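Penicillin-binding protein 1A (Mycobacterium tuberculosis, PDB 5CXW) builds and cross-links the peptidoglycan of the mycobacterial cell wall, its C-terminal transpeptidase domain being the part that penicillins acylate. Local coordinates at residues Ser288-Gly293 against Asp346-Thr351; Gly96-Val101 against Asp305-Gly310. All coordinates share one frame; numbering follows the deposited sequence.

Contact 1. Residues Ser288-Gly293 against Asp346-Thr351; sequences SAAKTG and DIWKAT. With 35P ((2R,4S)-5,5-dimethyl-2-{(1R)-2-oxo-1-[(phenoxyacetyl)amino]ethyl}-1,3-thiazolidine-4-carboxylic acid), chain C.
Ser288 and Ala290 receive the six-membered end of the Trp348 indole, whose CH2 corner, with CZ2 beside it, does the touching. Ser288 meets it at the edge: CB lies in the ring plane 3.8 Å from CH2, and OG, close to that plane, comes to 3.6 Å from CH2. Ala290 approaches obliquely, its CB 4.2 Å from both CH2 and CZ2. CG of Trp348 stands anti to the backbone N (chi1 174°), which sends the indole off helix 343-356 across to strand 289-296. Its polar end is tied elsewhere, NE1 being hydrogen-bonded to Gly310 O, while Met308 and Leu282 add packing around the ring.

Farther along, Lys291-Thr292-Gly293 form what is probably the KTG motif of penicillin-binding transpeptidases, beside penicillin V. The Lys291 chain, bent at chi2 (72°) and chi4, brings NZ back to Thr292 O at 2.8 Å, and NZ also bonds Ser150 OG. Thus the strand's start and the loop residue before it rest on the indole with no hydrogen bond across, while farther on the Thr292 hydroxyl donates to drug carboxylate oxygen O14, at a modelled 2.5 Å probably not to be read literally.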
loop_
_atom_site.group_PDB
_atom_site.type_symbol
_atom_site.label_atom_id
_atom_site.label_comp_id
_atom_site.label_asym_id
_atom_site.label_seq_id
_atom_site.Cartn_x
_atom_site.Cartn_y
_atom_site.Cartn_z
ATOM N N SER A 288 8.601 -4.816 11.616
ATOM C CA SER A 288 7.764 -4.543 10.470
ATOM C C SER A 288 8.472 -3.526 9.576
ATOM O O SER A 288 9.470 -2.970 9.970
ATOM C CB SER A 288 6.413 -3.923 10.905
ATOM O OG SER A 288 6.592 -2.672 11.529
ATOM N N ALA A 289 7.912 -3.309 8.385
ATOM C CA ALA A 289 8.412 -2.341 7.435
ATOM C C ALA A 289 7.202 -1.583 6.965
ATOM O O ALA A 289 6.240 -2.208 6.474
ATOM C CB ALA A 289 9.091 -3.092 6.268
ATOM N N ALA A 290 7.178 -0.259 7.079
ATOM C CA ALA A 290 5.974 0.503 6.835
ATOM C C ALA A 290 6.226 1.872 6.267
ATOM O O ALA A 290 7.388 2.390 6.328
ATOM C CB ALA A 290 5.183 0.594 8.151
ATOM N N LYS A 291 5.179 2.485 5.741
ATOM C CA LYS A 291 5.271 3.860 5.248
ATOM C C LYS A 291 3.892 4.514 5.354
ATOM O O LYS A 291 2.920 3.965 4.897
ATOM C CB LYS A 291 5.803 3.928 3.813
ATOM C CG LYS A 291 5.999 5.369 3.328
ATOM C CD LYS A 291 7.197 6.075 3.986
ATOM C CE LYS A 291 7.239 7.570 3.629
ATOM N NZ LYS A 291 6.251 8.346 4.387
ATOM N N THR A 292 3.875 5.703 5.940
ATOM C CA THR A 292 2.679 6.504 6.039
ATOM C C THR A 292 2.522 7.402 4.804
ATOM O O THR A 292 3.503 7.705 4.073
ATOM C CB THR A 292 2.741 7.445 7.239
ATOM O OG1 THR A 292 3.978 8.152 7.211
ATOM C CG2 THR A 292 2.537 6.660 8.564
ATOM N N GLY A 293 1.311 7.902 4.613
ATOM C CA GLY A 293 1.050 8.962 3.641
ATOM C C GLY A 293 -0.050 9.883 4.099
ATOM O O GLY A 293 -0.966 9.423 4.750
ATOM N N ASP A 346 -3.298 3.363 13.490
ATOM C CA ASP A 346 -4.019 2.650 14.537
ATOM C C ASP A 346 -4.687 1.394 13.964
ATOM O O ASP A 346 -4.558 0.272 14.530
ATOM C CB ASP A 346 -5.110 3.542 15.173
ATOM C CG ASP A 346 -4.570 4.728 15.930
ATOM O OD1 ASP A 346 -3.491 4.664 16.565
ATOM O OD2 ASP A 346 -5.283 5.755 15.937
ATOM N N ILE A 347 -5.363 1.541 12.809
ATOM C CA ILE A 347 -6.050 0.441 12.183
ATOM C C ILE A 347 -5.051 -0.608 11.668
ATOM O O ILE A 347 -5.265 -1.808 11.823
ATOM C CB ILE A 347 -6.983 0.963 11.052
ATOM C CG1 ILE A 347 -8.112 1.836 11.619
ATOM C CG2 ILE A 347 -7.485 -0.177 10.174
ATOM C CD1 ILE A 347 -8.871 2.692 10.578
ATOM N N TRP A 348 -4.018 -0.146 11.006
ATOM C CA TRP A 348 -2.961 -1.016 10.426
ATOM C C TRP A 348 -2.344 -1.878 11.560
ATOM O O TRP A 348 -2.235 -3.105 11.453
ATOM C CB TRP A 348 -1.881 -0.147 9.770
ATOM C CG TRP A 348 -0.710 -0.979 9.298
ATOM C CD1 TRP A 348 -0.631 -1.715 8.150
ATOM C CD2 TRP A 348 0.545 -1.175 9.982
ATOM N NE1 TRP A 348 0.603 -2.364 8.092
ATOM C CE2 TRP A 348 1.342 -2.032 9.180
ATOM C CE3 TRP A 348 1.088 -0.660 11.159
ATOM C CZ2 TRP A 348 2.663 -2.416 9.547
ATOM C CZ3 TRP A 348 2.410 -1.072 11.538
ATOM C CH2 TRP A 348 3.150 -1.942 10.744
ATOM N N LYS A 349 -1.922 -1.221 12.634
ATOM C CA LYS A 349 -1.280 -1.927 13.751
ATOM C C LYS A 349 -2.218 -2.987 14.344
ATOM O O LYS A 349 -1.817 -4.131 14.645
ATOM C CB LYS A 349 -0.827 -0.938 14.841
ATOM C CG LYS A 349 -0.484 -1.659 16.173
ATOM C CD LYS A 349 0.240 -0.763 17.152
ATOM C CE LYS A 349 0.212 -1.391 18.533
ATOM N NZ LYS A 349 1.049 -2.634 18.598
ATOM N N ALA A 350 -3.467 -2.587 14.577
ATOM C CA ALA A 350 -4.448 -3.485 15.187
ATOM C C ALA A 350 -4.770 -4.644 14.267
ATOM O O ALA A 350 -4.873 -5.803 14.723
ATOM C CB ALA A 350 -5.701 -2.727 15.526
ATOM N N THR A 351 -4.866 -4.362 12.980
ATOM C CA THR A 351 -5.147 -5.431 12.015
ATOM C C THR A 351 -3.971 -6.401 11.969
ATOM O O THR A 351 -4.141 -7.639 11.984
ATOM C CB THR A 351 -5.378 -4.814 10.629
ATOM O OG1 THR A 351 -6.556 -3.956 10.654
ATOM C CG2 THR A 351 -5.617 -5.949 9.583
HETATM C C24 35P C . 0.528 20.090 2.353
HETATM C C23 35P C . -0.466 21.016 2.660
HETATM C C22 35P C . -1.584 20.623 3.360
HETATM C C21 35P C . -1.741 19.312 3.782
HETATM C C20 35P C . -0.769 18.377 3.495
HETATM C C19 35P C . 0.387 18.773 2.781
HETATM O O1 35P C . 1.405 17.903 2.474
HETATM C C2 35P C . 1.428 16.626 3.105
HETATM C C3 35P C . 2.764 15.985 2.852
HETATM O O18 35P C . 3.749 16.681 2.648
HETATM N N4 35P C . 2.751 14.661 2.901
HETATM C C5 35P C . 3.970 13.882 2.744
HETATM C C6 35P C . 3.576 12.545 2.266
HETATM O O17 35P C . 2.438 12.045 2.381
HETATM C C8 35P C . 4.812 13.697 4.082
HETATM N N7 35P C . 4.357 12.409 4.520
HETATM S S11 35P C . 4.532 14.745 5.405
HETATM C C10 35P C . 3.762 13.622 6.473
HETATM C C12 35P C . 2.537 14.255 7.131
HETATM C C15 35P C . 4.652 13.133 7.585
HETATM C C9 35P C . 3.332 12.489 5.534
HETATM C C13 35P C . 3.080 11.120 6.086
HETATM O O14 35P C . 4.039 10.292 5.999
HETATM O O16 35P C . 1.939 10.887 6.539
#

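Contact 2. Residues Gly96-Val101 against Asp305-Gly310; sequences GSSFKV and DAWMVG. With 35P ((2R,4S)-5,5-dimethyl-2-{(1R)-2-oxo-1-[(phenoxyacetyl)amino]ethyl}-1,3-thiazolidine-4-carboxylic acid), chain C.
Ser98 faces strand 303-312 with both atoms of its side chain, joining the turn of the SxxK motif to the antiparallel sheet of the transpeptidase domain. Its CB packs against Val309, 4.3 Å from CG2, at the point where the two backbones come nearest. One bond further out, OG sits over one face of the Trp307 indole, 4.1 Å above the plane and displaced toward the rim, with CG its nearest ring atom. The torsion that places it there (chi1 64°) sets OG between the backbone N and the carbonyl carbon, and the hydroxyl's hydrogen-bond partner is Thr95 O, just before the segment. The tryptophan is fixed in turn by NE1, bonded to Gln94 O, and by an edge-to-face stack with Trp320; Met214 of helix 211-222 also packs on Ser98.

The preceding residue, Ser97, has a different role. Its OG is covalently joined to C6 of penicillin V at 1.3 Å, the acyl-ester expected of the nucleophile of the SxxK motif. Backbone N of Ser97 donates to the acyl oxygen O17 at 2.7 Å, with an N-H...O angle of 138°, as one donor of an oxyanion hole would. On the ester oxygen itself, the drug's N7 donates to Ser97 OG at 2.8 Å, whereas the bond from Lys100 NZ to that oxygen is weak, at 3.3 Å. Lys100 NZ is bonded more widely, to Ser150 OG and Asn152 OD1, linking the motif's lysine to the second hydroxyl of the site.

Adjacent serines therefore differ in the 3-10 turn that leads into the helix: Ser97 is acylated, with its own N on O17, while Ser98 packs on the strand without a hydrogen bond across.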
loop_
_atom_site.group_PDB
_atom_site.type_symbol
_atom_site.label_atom_id
_atom_site.label_comp_id
_atom_site.label_asym_id
_atom_site.label_seq_id
_atom_site.Cartn_x
_atom_site.Cartn_y
_atom_site.Cartn_z
ATOM N N GLY A 96 -0.343 9.819 -1.606
ATOM C CA GLY A 96 0.569 10.670 -0.914
ATOM C C GLY A 96 1.916 9.985 -0.781
ATOM O O GLY A 96 2.343 9.261 -1.678
ATOM N N SER A 97 2.560 10.208 0.363
ATOM C CA SER A 97 3.940 9.790 0.571
ATOM C C SER A 97 4.126 8.290 0.625
ATOM O O SER A 97 5.280 7.839 0.600
ATOM C CB SER A 97 4.480 10.366 1.847
ATOM O OG SER A 97 4.548 11.804 1.768
ATOM N N SER A 98 3.053 7.502 0.661
ATOM C CA SER A 98 3.225 6.057 0.637
ATOM C C SER A 98 3.792 5.613 -0.709
ATOM O O SER A 98 4.333 4.501 -0.827
ATOM C CB SER A 98 1.943 5.321 0.996
ATOM O OG SER A 98 0.896 5.529 0.076
ATOM N N PHE A 99 3.696 6.488 -1.724
ATOM C CA PHE A 99 4.192 6.153 -3.038
ATOM C C PHE A 99 5.718 6.367 -3.141
ATOM O O PHE A 99 6.353 5.869 -4.121
ATOM C CB PHE A 99 3.499 6.988 -4.110
ATOM C CG PHE A 99 3.160 6.183 -5.335
ATOM C CD1 PHE A 99 2.163 5.247 -5.265
ATOM C CD2 PHE A 99 3.844 6.332 -6.520
ATOM C CE1 PHE A 99 1.852 4.465 -6.327
ATOM C CE2 PHE A 99 3.495 5.553 -7.620
ATOM C CZ PHE A 99 2.520 4.620 -7.514
ATOM N N LYS A 100 6.341 7.034 -2.145
ATOM C CA LYS A 100 7.760 7.305 -2.217
ATOM C C LYS A 100 8.614 6.039 -2.323
ATOM O O LYS A 100 9.751 6.088 -2.831
ATOM C CB LYS A 100 8.264 8.109 -0.985
ATOM C CG LYS A 100 7.779 9.538 -0.973
ATOM C CD LYS A 100 8.175 10.301 0.268
ATOM C CE LYS A 100 7.570 11.671 0.178
ATOM N NZ LYS A 100 7.764 12.364 1.404
ATOM N N VAL A 101 8.126 4.945 -1.748
ATOM C CA VAL A 101 8.878 3.685 -1.736
ATOM C C VAL A 101 9.185 3.261 -3.144
ATOM O O VAL A 101 10.204 2.622 -3.388
ATOM C CB VAL A 101 8.204 2.533 -0.931
ATOM C CG1 VAL A 101 7.911 2.977 0.463
ATOM C CG2 VAL A 101 6.984 1.981 -1.655
ATOM N N ASP A 305 -6.564 12.522 2.429
ATOM C CA ASP A 305 -6.447 11.072 2.519
ATOM C C ASP A 305 -5.297 10.757 3.457
ATOM O O ASP A 305 -4.282 11.453 3.481
ATOM C CB ASP A 305 -6.091 10.381 1.202
ATOM C CG ASP A 305 -6.929 10.824 0.033
ATOM O OD1 ASP A 305 -6.592 11.834 -0.589
ATOM O OD2 ASP A 305 -7.946 10.125 -0.252
ATOM N N ALA A 306 -5.450 9.708 4.230
ATOM C CA ALA A 306 -4.442 9.299 5.183
ATOM C C ALA A 306 -4.191 7.831 5.037
ATOM O O ALA A 306 -5.132 7.058 4.968
ATOM C CB ALA A 306 -4.885 9.667 6.569
ATOM N N TRP A 307 -2.929 7.425 4.969
ATOM C CA TRP A 307 -2.544 6.072 4.703
ATOM C C TRP A 307 -1.506 5.488 5.676
ATOM O O TRP A 307 -0.571 6.196 6.105
ATOM C CB TRP A 307 -1.851 5.987 3.342
ATOM C CG TRP A 307 -2.689 6.214 2.133
ATOM C CD1 TRP A 307 -3.127 7.425 1.631
ATOM C CD2 TRP A 307 -3.232 5.194 1.294
ATOM N NE1 TRP A 307 -3.896 7.191 0.480
ATOM C CE2 TRP A 307 -3.928 5.844 0.233
ATOM C CE3 TRP A 307 -3.142 3.787 1.288
ATOM C CZ2 TRP A 307 -4.535 5.149 -0.781
ATOM C CZ3 TRP A 307 -3.752 3.069 0.244
ATOM C CH2 TRP A 307 -4.458 3.761 -0.774
ATOM N N MET A 308 -1.584 4.189 5.921
ATOM C CA MET A 308 -0.473 3.435 6.463
ATOM C C MET A 308 -0.420 2.127 5.716
ATOM O O MET A 308 -1.435 1.376 5.681
ATOM C CB MET A 308 -0.615 3.167 7.963
ATOM C CG MET A 308 0.495 2.315 8.594
ATOM S SD MET A 308 2.143 2.988 8.249
ATOM C CE MET A 308 2.884 3.077 9.896
ATOM N N VAL A 309 0.744 1.834 5.116
ATOM C CA VAL A 309 0.979 0.577 4.418
ATOM C C VAL A 309 2.229 -0.086 4.958
ATOM O O VAL A 309 3.251 0.528 5.094
ATOM C CB VAL A 309 1.088 0.802 2.896
ATOM C CG1 VAL A 309 1.030 -0.529 2.160
ATOM C CG2 VAL A 309 0.027 1.708 2.395
ATOM N N GLY A 310 2.143 -1.346 5.369
ATOM C CA GLY A 310 3.329 -1.995 5.866
ATOM C C GLY A 310 3.134 -3.485 6.045
ATOM O O GLY A 310 2.007 -4.003 5.981
HETATM C C24 35P C . 0.528 20.090 2.353
HETATM C C23 35P C . -0.466 21.016 2.660
HETATM C C22 35P C . -1.584 20.623 3.360
HETATM C C21 35P C . -1.741 19.312 3.782
HETATM C C20 35P C . -0.769 18.377 3.495
HETATM C C19 35P C . 0.387 18.773 2.781
HETATM O O1 35P C . 1.405 17.903 2.474
HETATM C C2 35P C . 1.428 16.626 3.105
HETATM C C3 35P C . 2.764 15.985 2.852
HETATM O O18 35P C . 3.749 16.681 2.648
HETATM N N4 35P C . 2.751 14.661 2.901
HETATM C C5 35P C . 3.970 13.882 2.744
HETATM C C6 35P C . 3.576 12.545 2.266
HETATM O O17 35P C . 2.438 12.045 2.381
HETATM C C8 35P C . 4.812 13.697 4.082
HETATM N N7 35P C . 4.357 12.409 4.520
HETATM S S11 35P C . 4.532 14.745 5.405
HETATM C C10 35P C . 3.762 13.622 6.473
HETATM C C12 35P C . 2.537 14.255 7.131
HETATM C C15 35P C . 4.652 13.133 7.585
HETATM C C9 35P C . 3.332 12.489 5.534
HETATM C C13 35P C . 3.080 11.120 6.086
HETATM O O14 35P C . 4.039 10.292 5.999
HETATM O O16 35P C . 1.939 10.887 6.539
#

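Overall arrangement
From the N terminus, the chain first forms strands 60-67 and 74-78 of the sheet, then reaches residues 96-101, a 3-10 turn running into a helix. It then runs through the helical region and returns to the sheet, laying down strand 289-296 and, next to it, strand 303-312. Contact 2 closes the long loop from 96-101 to 305-310; contact 1 closes a shorter one from 288-293 to 346-351 on helix 343-356. The segments alternate, so the loops cross. The two strands are antiparallel neighbours, and Gly293 O meets Trp307 N at 2.8 Å between the contacts. Together they join the turn carrying Ser97 and the late helix through the sheet, with penicillin V touching both contacts.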